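Local coordinates for uncharacterized protein (Nitrosospira multiformis, PDB 3LMF) that is of unknown function but belongs to the Csp (DUF326) family of cysteine-rich four-helix bundles, whose characterised relatives store copper(I), so it possibly binds metal through its cysteines, at residues A[75-80]-A[106-111]. Numbering follows the deposited sequence.
Sequences GVCAEI and EHCRKM
Ala78 sets its methyl group against the base of Cys108, CB to CB at 3.8 Å, where helices 70-90 and 95-112 pack antiparallel in a four-helix bundle. The segment axes approach to 7.8 Å and make an angle of 154°. Such closeness rests on small residues at the interface: Gly75 brings only backbone to it, and the CA atoms of Ala78 and Cys108 are 5.3 Å apart. One side of the Ala78 methyl is taken by Cys108, while the aliphatic part of Arg109 lies over another, its CG 3.9 Å from Ala78 CB. The Arg109 chain bends at chi3 (-64°), and its guanidinium group passes obliquely by the same methyl before NH2 makes a salt bridge with Asp82, one turn beyond Ala78 on helix 70-90. Arg109 thus ties the two helices together at the exposed margin of an otherwise buried and apolar contact, with no hydrogen bond between the segments.

Deeper in the bundle the two cysteines meet. Cys77 also touches Ile55, Cys56 and Ser59 of helix 43-64, and Cys108 also packs on Cys18 of helix 8-36 and Cys74, so all four helices contribute to this cysteine-lined interior. In characterised Csp copper-storage proteins, cysteines lining the bundle bind copper(I); by analogy this pair may do likewise. Cys77 SG swings away from its own backbone N (chi1 -172°) and Cys108 SG from its own carbonyl carbon, leaving the two SG atoms 3.9 Å apart, too far for a disulfide.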
loop_
_atom_site.group_PDB
_atom_site.type_symbol
_atom_site.label_atom_id
_atom_site.label_comp_id
_atom_site.label_asym_id
_atom_site.label_seq_id
_atom_site.Cartn_x
_atom_site.Cartn_y
_atom_site.Cartn_z
ATOM N N GLY A 75 3.076 -8.787 15.760
ATOM C CA GLY A 75 2.712 -10.115 16.226
ATOM C C GLY A 75 2.007 -10.901 15.131
ATOM O O GLY A 75 2.232 -12.102 14.957
ATOM N N VAL A 76 1.147 -10.217 14.387
ATOM C CA VAL A 76 0.417 -10.848 13.304
ATOM C C VAL A 76 1.379 -11.114 12.155
ATOM O O VAL A 76 1.311 -12.160 11.501
ATOM C CB VAL A 76 -0.730 -9.951 12.825
ATOM C CG1 VAL A 76 -1.362 -10.520 11.569
ATOM C CG2 VAL A 76 -1.768 -9.827 13.933
ATOM N N CYS A 77 2.288 -10.173 11.920
ATOM C CA CYS A 77 3.263 -10.321 10.854
ATOM C C CYS A 77 4.150 -11.545 11.086
ATOM O O CYS A 77 4.463 -12.266 10.145
ATOM C CB CYS A 77 4.117 -9.052 10.743
ATOM S SG CYS A 77 5.241 -8.999 9.317
ATOM N N ALA A 78 4.550 -11.785 12.333
ATOM C CA ALA A 78 5.403 -12.938 12.639
ATOM C C ALA A 78 4.701 -14.247 12.298
ATOM O O ALA A 78 5.313 -15.172 11.765
ATOM C CB ALA A 78 5.793 -12.936 14.112
ATOM N N GLU A 79 3.410 -14.315 12.599
ATOM C CA GLU A 79 2.629 -15.510 12.332
ATOM C C GLU A 79 2.575 -15.807 10.829
ATOM O O GLU A 79 2.771 -16.948 10.411
ATOM C CB GLU A 79 1.221 -15.331 12.891
ATOM C CG GLU A 79 0.466 -16.617 13.107
ATOM C CD GLU A 79 -0.838 -16.393 13.855
ATOM O OE1 GLU A 79 -0.800 -15.754 14.928
ATOM O OE2 GLU A 79 -1.893 -16.854 13.371
ATOM N N ILE A 80 2.325 -14.778 10.024
ATOM C CA ILE A 80 2.248 -14.937 8.574
ATOM C C ILE A 80 3.609 -15.277 7.968
ATOM O O ILE A 80 3.696 -16.061 7.028
ATOM C CB ILE A 80 1.675 -13.655 7.920
ATOM C CG1 ILE A 80 0.257 -13.426 8.431
ATOM C CG2 ILE A 80 1.695 -13.771 6.405
ATOM C CD1 ILE A 80 -0.319 -12.068 8.092
ATOM N N GLU A 106 11.183 -13.571 13.719
ATOM C CA GLU A 106 11.873 -13.482 14.999
ATOM C C GLU A 106 11.894 -12.039 15.502
ATOM O O GLU A 106 11.589 -11.781 16.669
ATOM C CB GLU A 106 13.305 -14.022 14.867
ATOM C CG GLU A 106 14.169 -13.790 16.101
ATOM C CD GLU A 106 15.580 -14.352 15.969
ATOM O OE1 GLU A 106 16.417 -14.028 16.840
ATOM O OE2 GLU A 106 15.854 -15.122 15.015
ATOM N N HIS A 107 12.259 -11.096 14.637
ATOM C CA HIS A 107 12.279 -9.695 15.059
ATOM C C HIS A 107 10.877 -9.207 15.384
ATOM O O HIS A 107 10.684 -8.464 16.339
ATOM C CB HIS A 107 12.879 -8.788 13.981
ATOM C CG HIS A 107 14.356 -8.929 13.833
ATOM N ND1 HIS A 107 14.932 -9.736 12.876
ATOM C CD2 HIS A 107 15.377 -8.398 14.545
ATOM C CE1 HIS A 107 16.246 -9.694 13.004
ATOM N NE2 HIS A 107 16.542 -8.891 14.010
ATOM N N CYS A 108 9.900 -9.624 14.588
ATOM C CA CYS A 108 8.536 -9.205 14.828
ATOM C C CYS A 108 8.043 -9.744 16.166
ATOM O O CYS A 108 7.321 -9.048 16.881
ATOM C CB CYS A 108 7.631 -9.651 13.679
ATOM S SG CYS A 108 7.809 -8.600 12.193
ATOM N N ARG A 109 8.431 -10.971 16.509
ATOM C CA ARG A 109 8.024 -11.540 17.788
ATOM C C ARG A 109 8.610 -10.703 18.922
ATOM O O ARG A 109 7.960 -10.485 19.942
ATOM C CB ARG A 109 8.468 -13.007 17.915
ATOM C CG ARG A 109 7.381 -14.002 17.517
ATOM C CD ARG A 109 7.749 -15.436 17.870
ATOM N NE ARG A 109 8.924 -15.899 17.127
ATOM C CZ ARG A 109 8.902 -16.296 15.859
ATOM N NH1 ARG A 109 10.022 -16.690 15.273
ATOM N NH2 ARG A 109 7.758 -16.316 15.185
ATOM N N LYS A 110 9.833 -10.217 18.734
ATOM C CA LYS A 110 10.470 -9.382 19.750
ATOM C C LYS A 110 9.698 -8.071 19.903
ATOM O O LYS A 110 9.526 -7.581 21.013
ATOM C CB LYS A 110 11.920 -9.079 19.377
ATOM C CG LYS A 110 12.782 -10.315 19.243
ATOM C CD LYS A 110 14.219 -9.959 18.899
ATOM C CE LYS A 110 15.019 -11.217 18.603
ATOM N NZ LYS A 110 14.924 -12.186 19.730
HETATM N N MSE A 111 9.227 -7.508 18.791
HETATM C CA MSE A 111 8.469 -6.266 18.865
HETATM C C MSE A 111 7.129 -6.509 19.539
HETATM O O MSE A 111 6.688 -5.713 20.361
HETATM C CB MSE A 111 8.247 -5.672 17.468
HETATM C CG MSE A 111 9.484 -5.032 16.847
HETATM SE SE MSE A 111 10.072 -3.585 17.764
HETATM C CE MSE A 111 8.600 -2.596 17.772
#